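Local coordinates for StAR-related lipid transfer protein 13 (Homo sapiens, PDB 2PSO) that activates GTP hydrolysis by RhoA, and perhaps Cdc42, as a whole protein, the part given here being its lipid-binding START domain, at residues Leu95-His99 with Glu119-Leu125; Ala79-Val83 with Val218-Arg222; Val154-Val158 with Ala171-Asp175; Gly168-Val172 with Arg195-Lys199. All coordinates share one frame; numbering follows the deposited sequence.

How the contacts relate
Followed from the N terminus, the chain first lays down strand 76-83, whose end at 79-83 is met by helix 209-223 only near the C terminus: contact 2 thus closes the widest loop, and the other three nest inside it. Helix 87-96 comes next, and contact 1 joins its end and the following turn to strand 118-125. Contact 3 opens after contact 1 has closed, pairing 154-158 with 171-175 in a hairpin. Contact 4 shares A171 and V172 with it and passes strand 169-182 on to 195-199. Centres of contacts 3 and 4 lie about 9 Å apart, while contact 2 sits across the chain's centre from both. All four reach one curved sheet.

Contact 1. Residues Leu95-His99 with Glu119-Leu125; sequences LRERH and EIYQYVL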
loop_
_atom_site.group_PDB
_atom_site.type_symbol
_atom_site.label_atom_id
_atom_site.label_comp_id
_atom_site.label_asym_id
_atom_site.label_seq_id
_atom_site.Cartn_x
_atom_site.Cartn_y
_atom_site.Cartn_z
ATOM N N LEU A 95 -10.342 -5.543 4.350
ATOM C CA LEU A 95 -10.032 -6.920 4.591
ATOM C C LEU A 95 -10.914 -7.850 3.779
ATOM O O LEU A 95 -10.390 -8.785 3.173
ATOM C CB LEU A 95 -10.144 -7.220 6.079
ATOM C CG LEU A 95 -9.452 -8.446 6.665
ATOM C CD1 LEU A 95 -10.455 -9.213 7.481
ATOM C CD2 LEU A 95 -8.928 -9.309 5.618
ATOM N N ARG A 96 -12.236 -7.630 3.754
ATOM C CA ARG A 96 -13.116 -8.568 3.024
ATOM C C ARG A 96 -13.915 -7.969 1.864
ATOM O O ARG A 96 -14.747 -8.656 1.274
ATOM C CB ARG A 96 -14.081 -9.209 3.980
ATOM C CG ARG A 96 -13.435 -9.971 5.145
ATOM C CD ARG A 96 -12.752 -11.226 4.647
ATOM N NE ARG A 96 -11.997 -11.800 5.749
ATOM C CZ ARG A 96 -11.011 -12.680 5.611
ATOM N NH1 ARG A 96 -10.392 -13.132 6.693
ATOM N NH2 ARG A 96 -10.649 -13.099 4.397
ATOM N N GLU A 97 -13.678 -6.703 1.520
ATOM C CA GLU A 97 -14.589 -6.017 0.612
ATOM C C GLU A 97 -13.890 -5.234 -0.501
ATOM O O GLU A 97 -14.365 -4.190 -0.924
ATOM C CB GLU A 97 -15.486 -5.070 1.397
ATOM C CG GLU A 97 -16.525 -5.780 2.220
ATOM C CD GLU A 97 -17.584 -4.853 2.759
ATOM O OE1 GLU A 97 -17.255 -3.730 3.212
ATOM O OE2 GLU A 97 -18.766 -5.263 2.715
ATOM N N ARG A 98 -12.768 -5.743 -0.979
ATOM C CA ARG A 98 -11.905 -4.955 -1.832
ATOM C C ARG A 98 -12.433 -4.980 -3.280
ATOM O O ARG A 98 -12.024 -4.197 -4.136
ATOM C CB ARG A 98 -10.477 -5.477 -1.693
ATOM C CG ARG A 98 -9.519 -4.901 -2.652
ATOM C CD ARG A 98 -8.133 -5.360 -2.430
ATOM N NE ARG A 98 -7.243 -4.520 -3.219
ATOM C CZ ARG A 98 -5.923 -4.658 -3.261
ATOM N NH1 ARG A 98 -5.325 -5.621 -2.561
ATOM N NH2 ARG A 98 -5.209 -3.831 -4.009
ATOM N N HIS A 99 -13.388 -5.864 -3.540
ATOM C CA HIS A 99 -14.041 -5.897 -4.835
ATOM C C HIS A 99 -14.887 -4.643 -4.945
ATOM O O HIS A 99 -15.171 -4.180 -6.050
ATOM C CB HIS A 99 -14.879 -7.157 -4.996
ATOM C CG HIS A 99 -15.653 -7.525 -3.768
ATOM N ND1 HIS A 99 -16.969 -7.150 -3.577
ATOM C CD2 HIS A 99 -15.293 -8.218 -2.659
ATOM C CE1 HIS A 99 -17.386 -7.603 -2.405
ATOM N NE2 HIS A 99 -16.387 -8.248 -1.826
ATOM N N GLU A 119 -3.993 -15.215 8.438
ATOM C CA GLU A 119 -4.303 -16.074 7.312
ATOM C C GLU A 119 -3.335 -15.909 6.134
ATOM O O GLU A 119 -2.547 -14.953 6.065
ATOM C CB GLU A 119 -5.737 -15.815 6.849
ATOM C CG GLU A 119 -5.916 -14.848 5.708
ATOM C CD GLU A 119 -7.375 -14.426 5.539
ATOM O OE1 GLU A 119 -8.208 -14.801 6.403
ATOM O OE2 GLU A 119 -7.706 -13.712 4.554
ATOM N N ILE A 120 -3.392 -16.862 5.210
ATOM C CA ILE A 120 -2.689 -16.731 3.962
ATOM C C ILE A 120 -3.659 -16.416 2.815
ATOM O O ILE A 120 -4.553 -17.197 2.458
ATOM C CB ILE A 120 -1.893 -17.982 3.675
ATOM C CG1 ILE A 120 -0.835 -18.132 4.741
ATOM C CG2 ILE A 120 -1.232 -17.889 2.327
ATOM C CD1 ILE A 120 0.126 -19.154 4.383
ATOM N N TYR A 121 -3.492 -15.252 2.235
ATOM C CA TYR A 121 -4.491 -14.770 1.310
ATOM C C TYR A 121 -3.833 -14.675 -0.036
ATOM O O TYR A 121 -2.655 -14.370 -0.128
ATOM C CB TYR A 121 -4.971 -13.395 1.774
ATOM C CG TYR A 121 -6.268 -12.960 1.190
ATOM C CD1 TYR A 121 -7.429 -13.670 1.438
ATOM C CD2 TYR A 121 -6.348 -11.828 0.394
ATOM C CE1 TYR A 121 -8.627 -13.272 0.915
ATOM C CE2 TYR A 121 -7.561 -11.405 -0.132
ATOM C CZ TYR A 121 -8.693 -12.135 0.131
ATOM O OH TYR A 121 -9.899 -11.754 -0.404
ATOM N N GLN A 122 -4.578 -14.929 -1.093
ATOM C CA GLN A 122 -3.980 -14.866 -2.419
ATOM C C GLN A 122 -4.893 -14.153 -3.375
ATOM O O GLN A 122 -6.033 -14.538 -3.522
ATOM C CB GLN A 122 -3.690 -16.281 -2.922
ATOM C CG GLN A 122 -3.630 -16.437 -4.413
ATOM C CD GLN A 122 -4.276 -17.733 -4.857
ATOM O OE1 GLN A 122 -5.414 -17.742 -5.317
ATOM N NE2 GLN A 122 -3.571 -18.834 -4.702
ATOM N N TYR A 123 -4.393 -13.103 -4.009
ATOM C CA TYR A 123 -5.172 -12.396 -5.012
ATOM C C TYR A 123 -4.367 -12.072 -6.246
ATOM O O TYR A 123 -3.152 -12.192 -6.245
ATOM C CB TYR A 123 -5.748 -11.102 -4.455
ATOM C CG TYR A 123 -4.747 -10.124 -3.832
ATOM C CD1 TYR A 123 -4.232 -9.043 -4.560
ATOM C CD2 TYR A 123 -4.355 -10.256 -2.500
ATOM C CE1 TYR A 123 -3.346 -8.134 -3.983
ATOM C CE2 TYR A 123 -3.466 -9.367 -1.924
ATOM C CZ TYR A 123 -2.967 -8.307 -2.662
ATOM O OH TYR A 123 -2.097 -7.423 -2.043
ATOM N N VAL A 124 -5.063 -11.635 -7.294
ATOM C CA VAL A 124 -4.444 -11.164 -8.538
ATOM C C VAL A 124 -4.918 -9.754 -8.793
ATOM O O VAL A 124 -6.082 -9.473 -8.569
ATOM C CB VAL A 124 -4.910 -11.987 -9.724
ATOM C CG1 VAL A 124 -4.426 -11.367 -11.002
ATOM C CG2 VAL A 124 -4.400 -13.404 -9.614
ATOM N N LEU A 125 -4.023 -8.871 -9.236
ATOM C CA LEU A 125 -4.420 -7.553 -9.735
ATOM C C LEU A 125 -4.174 -7.522 -11.227
ATOM O O LEU A 125 -3.073 -7.844 -11.681
ATOM C CB LEU A 125 -3.611 -6.426 -9.092
ATOM C CG LEU A 125 -3.637 -6.263 -7.581
ATOM C CD1 LEU A 125 -3.160 -4.872 -7.190
ATOM C CD2 LEU A 125 -5.034 -6.487 -7.082
#
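The backbones stay well apart here, with 10.5 Å between R98 CA and Y123 CA, so the end of helix 87-96 and the 3-10 turn after it reach strand 118-125 through side chains alone. Two arginines span the gap. R96, bent at chi2 (-70°), brings its guanidinium end-on to the carboxylate of E119, one nitrogen to each oxygen. The bond from R96 NH1 to E119 OE1 is 2.8 Å long and nearly straight, and OE1 lies in the guanidinium plane. The second, from R96 NH2 to E119 OE2, is 3.0 Å and more bent, its acceptor tilted out of the guanidinium plane; the two flat groups are turned 45° against each other. L95 CD2 covers one guanidinium face, and R96 NH2 also comes within 4.0 Å of Y121 CE1. R98 reaches farther along the strand on an extended chain, CG anti to the backbone N (chi1 171°). It crosses Y123 at about a right angle, R98 NH1 lying 3.5 Å from Y123 CE1, while L125 CD2 sits over one face of its guanidinium. The charge of R98 is met by a salt bridge to D102. E119 has a second cationic partner in R140, a residue of the neighbouring strand 134-143 that also makes a cation-pi contact with Y121. Within this START domain, the helix end is therefore tied to the curved sheet by a charged network. With two arginines beside it, the buried carboxylate of E119 is probably held ionised, and the paired bonds restrict rotation of both groups.

Contact 2. Residues Ala79-Val83 with Val218-Arg222; sequences ASVEV and VARIR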
loop_
_atom_site.group_PDB
_atom_site.type_symbol
_atom_site.label_atom_id
_atom_site.label_comp_id
_atom_site.label_asym_id
_atom_site.label_seq_id
_atom_site.Cartn_x
_atom_site.Cartn_y
_atom_site.Cartn_z
ATOM N N ALA A 79 0.705 6.689 2.331
ATOM C CA ALA A 79 -0.446 7.493 1.897
ATOM C C ALA A 79 -1.575 7.553 2.930
ATOM O O ALA A 79 -1.769 6.607 3.694
ATOM C CB ALA A 79 -0.971 7.004 0.581
ATOM N N SER A 80 -2.311 8.669 2.944
ATOM C CA SER A 80 -3.424 8.896 3.883
ATOM C C SER A 80 -4.719 9.425 3.278
ATOM O O SER A 80 -4.721 9.994 2.184
ATOM C CB SER A 80 -3.006 9.877 4.940
ATOM O OG SER A 80 -2.300 9.192 5.927
ATOM N N VAL A 81 -5.818 9.226 4.009
ATOM C CA VAL A 81 -7.093 9.868 3.733
ATOM C C VAL A 81 -7.898 9.894 5.003
ATOM O O VAL A 81 -7.614 9.156 5.951
ATOM C CB VAL A 81 -7.957 9.087 2.755
ATOM C CG1 VAL A 81 -7.669 9.461 1.308
ATOM C CG2 VAL A 81 -7.813 7.625 3.006
ATOM N N GLU A 82 -8.908 10.759 5.015
ATOM C CA GLU A 82 -9.931 10.733 6.039
ATOM C C GLU A 82 -11.123 9.989 5.428
ATOM O O GLU A 82 -11.572 10.317 4.329
ATOM C CB GLU A 82 -10.302 12.155 6.472
ATOM C CG GLU A 82 -11.195 12.203 7.720
ATOM C CD GLU A 82 -11.697 13.610 8.088
ATOM O OE1 GLU A 82 -10.857 14.499 8.362
ATOM O OE2 GLU A 82 -12.938 13.819 8.123
ATOM N N VAL A 83 -11.617 8.956 6.100
ATOM C CA VAL A 83 -12.756 8.232 5.541
ATOM C C VAL A 83 -13.967 8.275 6.453
ATOM O O VAL A 83 -13.835 8.149 7.674
ATOM C CB VAL A 83 -12.399 6.782 5.121
ATOM C CG1 VAL A 83 -11.240 6.277 5.914
ATOM C CG2 VAL A 83 -13.599 5.856 5.264
ATOM N N VAL A 218 -5.906 4.415 -1.580
ATOM C CA VAL A 218 -6.424 4.924 -0.352
ATOM C C VAL A 218 -7.544 5.939 -0.596
ATOM O O VAL A 218 -8.351 6.199 0.278
ATOM C CB VAL A 218 -5.266 5.473 0.466
ATOM C CG1 VAL A 218 -5.223 6.969 0.441
ATOM C CG2 VAL A 218 -5.326 4.918 1.865
ATOM N N ALA A 219 -7.629 6.467 -1.809
ATOM C CA ALA A 219 -8.687 7.420 -2.158
ATOM C C ALA A 219 -9.918 6.649 -2.588
ATOM O O ALA A 219 -11.044 7.076 -2.339
ATOM C CB ALA A 219 -8.236 8.325 -3.267
ATOM N N ARG A 220 -9.689 5.516 -3.247
ATOM C CA ARG A 220 -10.767 4.663 -3.673
ATOM C C ARG A 220 -11.443 4.039 -2.464
ATOM O O ARG A 220 -12.679 3.979 -2.395
ATOM C CB ARG A 220 -10.254 3.591 -4.597
ATOM C CG ARG A 220 -9.990 4.120 -5.951
ATOM C CD ARG A 220 -9.707 3.015 -6.900
ATOM N NE ARG A 220 -8.782 2.060 -6.318
ATOM C CZ ARG A 220 -7.630 1.734 -6.871
ATOM N NH1 ARG A 220 -7.295 2.288 -8.018
ATOM N NH2 ARG A 220 -6.835 0.848 -6.292
ATOM N N ILE A 221 -10.647 3.608 -1.490
ATOM C CA ILE A 221 -11.239 3.078 -0.280
ATOM C C ILE A 221 -12.149 4.126 0.315
ATOM O O ILE A 221 -13.273 3.816 0.729
ATOM C CB ILE A 221 -10.203 2.716 0.741
ATOM C CG1 ILE A 221 -9.442 1.464 0.267
ATOM C CG2 ILE A 221 -10.894 2.514 2.092
ATOM C CD1 ILE A 221 -8.197 1.173 1.030
ATOM N N ARG A 222 -11.687 5.375 0.320
ATOM C CA ARG A 222 -12.503 6.449 0.850
ATOM C C ARG A 222 -13.780 6.624 0.040
ATOM O O ARG A 222 -14.882 6.581 0.604
ATOM C CB ARG A 222 -11.723 7.744 0.884
ATOM C CG ARG A 222 -12.508 8.906 1.398
ATOM C CD ARG A 222 -11.815 10.173 0.978
ATOM N NE ARG A 222 -11.675 10.234 -0.474
ATOM C CZ ARG A 222 -10.840 11.049 -1.105
ATOM N NH1 ARG A 222 -10.057 11.868 -0.415
ATOM N NH2 ARG A 222 -10.783 11.042 -2.428
#
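The C-terminal helix of the START fold packs against the curved sheet, and this contact is where one turn near its end, 218-222, meets strand 76-83. V81 and V218 form the middle of the interface: their side chains reach in from the two elements and overlap flank to flank, V81 CG1 coming to 3.6 Å from V218 CG1. The other methyl of V81, CG2, is turned to the helix backbone and lies over the carbonyl oxygen V218 O. V218 CG1 also reaches the strand backbone, 3.5 Å from S80 O, and touches A79 CB at 4.3 Å, so a single methyl bridges three successive strand residues. Strand and helix run almost in the same direction, their axes 10° apart and 8.1 Å at closest approach. In START domains this helix lies along the concave side of the sheet and closes the lipid-binding cavity like a lid. Here L190, on the adjacent strand 188-196, continues the apolar surface beneath V81, V218 and I221, and V83 packs on V90 of helix 87-96. One turn farther on, R222 takes over from the valines. A first torsion of 179° swings the R222 chain away from its own amide and along the strand, R222 CD approaching E82 O at 3.4 Å and R222 CG reaching V83 CB at 4.3 Å. A bend at chi3 (58°) then folds the guanidinium back toward V81, where R222 NH1 comes within 3.8 Å of V81 CG1. A219 CA lies over one face of this group, and its charge is met by a salt bridge from R222 NH2 to D59.

Contact 3. Residues Val154-Val158 with Ala171-Asp175; sequences VSLSV and AVVMD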
loop_
_atom_site.group_PDB
_atom_site.type_symbol
_atom_site.label_atom_id
_atom_site.label_comp_id
_atom_site.label_asym_id
_atom_site.label_seq_id
_atom_site.Cartn_x
_atom_site.Cartn_y
_atom_site.Cartn_z
ATOM N N VAL A 154 -1.828 -6.066 8.659
ATOM C CA VAL A 154 -0.459 -6.144 8.145
ATOM C C VAL A 154 -0.197 -7.369 7.257
ATOM O O VAL A 154 -0.728 -8.485 7.477
ATOM C CB VAL A 154 0.646 -6.128 9.249
ATOM C CG1 VAL A 154 0.247 -5.318 10.507
ATOM C CG2 VAL A 154 0.996 -7.514 9.602
ATOM N N SER A 155 0.629 -7.146 6.239
ATOM C CA SER A 155 0.833 -8.150 5.237
ATOM C C SER A 155 2.284 -8.297 4.814
ATOM O O SER A 155 3.059 -7.353 4.902
ATOM C CB SER A 155 -0.018 -7.782 4.025
ATOM O OG SER A 155 -1.373 -7.633 4.385
ATOM N N LEU A 156 2.661 -9.483 4.351
ATOM C CA LEU A 156 3.985 -9.667 3.745
ATOM C C LEU A 156 3.877 -10.885 2.881
ATOM O O LEU A 156 3.115 -11.773 3.202
ATOM C CB LEU A 156 5.061 -9.868 4.800
ATOM C CG LEU A 156 4.696 -10.821 5.939
ATOM C CD1 LEU A 156 5.481 -12.119 5.831
ATOM C CD2 LEU A 156 4.942 -10.164 7.269
ATOM N N SER A 157 4.596 -10.902 1.770
ATOM C CA SER A 157 4.450 -11.937 0.759
ATOM C C SER A 157 5.066 -13.210 1.262
ATOM O O SER A 157 6.049 -13.171 2.005
ATOM C CB SER A 157 5.106 -11.514 -0.572
ATOM O OG SER A 157 4.277 -10.639 -1.350
ATOM N N VAL A 158 4.468 -14.339 0.898
ATOM C CA VAL A 158 5.038 -15.640 1.218
ATOM C C VAL A 158 4.811 -16.541 0.027
ATOM O O VAL A 158 4.249 -16.106 -0.972
ATOM C CB VAL A 158 4.359 -16.286 2.445
ATOM C CG1 VAL A 158 4.556 -15.438 3.694
ATOM C CG2 VAL A 158 2.888 -16.486 2.176
ATOM N N ALA A 171 4.448 -10.497 -7.134
ATOM C CA ALA A 171 5.105 -9.367 -6.512
ATOM C C ALA A 171 5.746 -9.805 -5.191
ATOM O O ALA A 171 5.798 -10.987 -4.873
ATOM C CB ALA A 171 4.131 -8.233 -6.289
ATOM N N VAL A 172 6.276 -8.843 -4.444
ATOM C CA VAL A 172 6.846 -9.105 -3.133
ATOM C C VAL A 172 6.426 -7.950 -2.220
ATOM O O VAL A 172 7.042 -6.873 -2.217
ATOM C CB VAL A 172 8.393 -9.227 -3.165
ATOM C CG1 VAL A 172 8.955 -9.446 -1.751
ATOM C CG2 VAL A 172 8.849 -10.362 -4.081
ATOM N N VAL A 173 5.342 -8.161 -1.484
ATOM C CA VAL A 173 4.936 -7.213 -0.486
ATOM C C VAL A 173 5.991 -7.348 0.606
ATOM O O VAL A 173 5.997 -8.318 1.340
ATOM C CB VAL A 173 3.495 -7.517 0.013
ATOM C CG1 VAL A 173 3.149 -6.722 1.272
ATOM C CG2 VAL A 173 2.498 -7.209 -1.069
ATOM N N MET A 174 6.926 -6.399 0.656
ATOM C CA MET A 174 8.014 -6.432 1.634
ATOM C C MET A 174 7.490 -5.858 2.936
ATOM O O MET A 174 7.698 -6.421 4.020
ATOM C CB MET A 174 9.211 -5.618 1.145
ATOM C CG MET A 174 9.704 -5.980 -0.272
ATOM S SD MET A 174 10.983 -4.861 -0.968
ATOM C CE MET A 174 12.021 -4.576 0.470
ATOM N N ASP A 175 6.799 -4.733 2.799
ATOM C CA ASP A 175 6.046 -4.114 3.880
ATOM C C ASP A 175 4.678 -3.729 3.360
ATOM O O ASP A 175 4.538 -3.276 2.216
ATOM C CB ASP A 175 6.732 -2.846 4.360
ATOM C CG ASP A 175 7.666 -3.090 5.506
ATOM O OD1 ASP A 175 8.123 -4.236 5.664
ATOM O OD2 ASP A 175 7.941 -2.127 6.257
#
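An antiparallel beta hairpin joins strands 151-157 and 169-182, and its pairing here centres on S157 and V173, whose CA atoms are 4.9 Å apart. The backbone supplies one bond: S157 N donates to V173 O over 3.0 Å. The return bond comes from a side chain. S157 OG, anti to its own carbonyl carbon (chi1 -81°), accepts from V173 N at 2.7 Å, with an N-H...O angle of 157°. The same oxygen leans against V172 CA at 3.5 Å and meets the flank of V173 at CB. On the other side of the pair, V173 CG1 rests on the backbone at S155 O, 3.7 Å away, and L156 CA makes a CA-H...O contact with V173 O. Beyond V173 the chain turns a corner at M174, where M174 and D175 both face R195 of strand 188-196 in a classic beta bulge. V173 also packs on F136 of strand 134-143. By lending its hydroxyl to the partner's amide, S157 satisfies a buried residue's N-H while the strand 151-157 comes to its end, and V173 is gripped at both its amide and its carbonyl.

Contact 4. Residues Gly168-Val172 with Arg195-Lys199; sequences GVRAV and RIDLK
Around A171 and V172 the two chains come close, A171 CA to L198 CA being 4.4 Å, and backbone bonds join them. D197 N donates to V172 O over 2.9 Å, whereas the return bond from V172 N to D197 O is weak and bent, at 125°. I196 CA adds a CA-H...O contact with V172 O. On the buried side A171 CB faces two larger groups set side by side, 4.1 Å from I196 CG2 and equally far from L198 CD1; both of these residues also pack on F210 of helix 209-223. The solvent side is looser. There the exposed K199 is stretched out beyond CG, which carries its chain across V169 and V172: K199 CB lies 3.8 Å from V169 CG1, and K199 CE lies 3.8 Å from V172 CG2. These contacts are apolar and slanting, with no hydrogen bond from the lysine to segment 168-172. R195 turns to other parts of the fold, bridging to D70 and bonding to L74 O. The touching parts, 169-172 and 195-199, run 150° apart and form the open end of an antiparallel hairpin between strands 169-182 and 188-196, where regular pairing gives way to loop, in the curved, mainly antiparallel START sheet.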
loop_
_atom_site.group_PDB
_atom_site.type_symbol
_atom_site.label_atom_id
_atom_site.label_comp_id
_atom_site.label_asym_id
_atom_site.label_seq_id
_atom_site.Cartn_x
_atom_site.Cartn_y
_atom_site.Cartn_z
ATOM N N GLY A 168 0.325 -13.812 -14.085
ATOM C CA GLY A 168 1.534 -13.104 -14.490
ATOM C C GLY A 168 2.744 -13.156 -13.577
ATOM O O GLY A 168 3.513 -14.113 -13.617
ATOM N N VAL A 169 2.927 -12.108 -12.774
ATOM C CA VAL A 169 4.188 -11.891 -12.057
ATOM C C VAL A 169 4.016 -11.753 -10.551
ATOM O O VAL A 169 3.495 -10.739 -10.085
ATOM C CB VAL A 169 4.883 -10.573 -12.516
ATOM C CG1 VAL A 169 6.319 -10.475 -11.964
ATOM C CG2 VAL A 169 4.874 -10.436 -14.032
ATOM N N ARG A 170 4.479 -12.734 -9.788
ATOM C CA ARG A 170 4.500 -12.604 -8.335
ATOM C C ARG A 170 5.160 -11.325 -7.880
ATOM O O ARG A 170 6.315 -11.087 -8.192
ATOM C CB ARG A 170 5.283 -13.748 -7.717
ATOM C CG ARG A 170 4.472 -14.990 -7.497
ATOM C CD ARG A 170 3.458 -14.806 -6.377
ATOM N NE ARG A 170 3.561 -15.915 -5.436
ATOM C CZ ARG A 170 3.039 -17.119 -5.639
ATOM N NH1 ARG A 170 2.340 -17.365 -6.742
ATOM N NH2 ARG A 170 3.192 -18.071 -4.720
ATOM N N ALA A 171 4.448 -10.497 -7.134
ATOM C CA ALA A 171 5.105 -9.367 -6.512
ATOM C C ALA A 171 5.746 -9.805 -5.191
ATOM O O ALA A 171 5.798 -10.987 -4.873
ATOM C CB ALA A 171 4.131 -8.233 -6.289
ATOM N N VAL A 172 6.276 -8.843 -4.444
ATOM C CA VAL A 172 6.846 -9.105 -3.133
ATOM C C VAL A 172 6.426 -7.950 -2.220
ATOM O O VAL A 172 7.042 -6.873 -2.217
ATOM C CB VAL A 172 8.393 -9.227 -3.165
ATOM C CG1 VAL A 172 8.955 -9.446 -1.751
ATOM C CG2 VAL A 172 8.849 -10.362 -4.081
ATOM N N ARG A 195 5.634 -1.012 0.786
ATOM C CA ARG A 195 6.881 -1.150 0.071
ATOM C C ARG A 195 6.764 -2.455 -0.690
ATOM O O ARG A 195 6.959 -3.533 -0.136
ATOM C CB ARG A 195 8.040 -1.261 1.065
ATOM C CG ARG A 195 9.443 -1.240 0.425
ATOM C CD ARG A 195 10.592 -1.406 1.447
ATOM N NE ARG A 195 11.857 -0.934 0.889
ATOM C CZ ARG A 195 13.075 -1.105 1.410
ATOM N NH1 ARG A 195 13.267 -1.764 2.545
ATOM N NH2 ARG A 195 14.120 -0.587 0.779
ATOM N N ILE A 196 6.416 -2.363 -1.960
ATOM C CA ILE A 196 6.228 -3.550 -2.765
ATOM C C ILE A 196 7.294 -3.602 -3.856
ATOM O O ILE A 196 7.740 -2.563 -4.348
ATOM C CB ILE A 196 4.834 -3.555 -3.396
ATOM C CG1 ILE A 196 3.799 -3.146 -2.342
ATOM C CG2 ILE A 196 4.498 -4.918 -3.964
ATOM C CD1 ILE A 196 2.362 -3.188 -2.822
ATOM N N ASP A 197 7.714 -4.814 -4.208
ATOM C CA ASP A 197 8.616 -5.049 -5.309
ATOM C C ASP A 197 7.842 -5.800 -6.391
ATOM O O ASP A 197 7.854 -7.031 -6.423
ATOM C CB ASP A 197 9.798 -5.883 -4.806
ATOM C CG ASP A 197 10.842 -6.183 -5.888
ATOM O OD1 ASP A 197 10.560 -6.001 -7.090
ATOM O OD2 ASP A 197 11.956 -6.628 -5.526
ATOM N N LEU A 198 7.149 -5.068 -7.267
ATOM C CA LEU A 198 6.598 -5.674 -8.477
ATOM C C LEU A 198 7.841 -6.012 -9.251
ATOM O O LEU A 198 8.780 -5.215 -9.275
ATOM C CB LEU A 198 5.763 -4.695 -9.296
ATOM C CG LEU A 198 4.730 -3.720 -8.712
ATOM C CD1 LEU A 198 3.813 -4.364 -7.653
ATOM C CD2 LEU A 198 5.395 -2.451 -8.169
ATOM N N LYS A 199 7.888 -7.174 -9.882
ATOM C CA LYS A 199 9.149 -7.577 -10.500
ATOM C C LYS A 199 9.302 -7.234 -11.998
ATOM O O LYS A 199 8.937 -8.030 -12.863
ATOM C CB LYS A 199 9.439 -9.055 -10.213
ATOM C CG LYS A 199 9.718 -9.317 -8.741
ATOM C CD LYS A 199 10.594 -10.538 -8.544
ATOM C CE LYS A 199 11.123 -10.606 -7.118
ATOM N NZ LYS A 199 11.895 -11.856 -6.859
#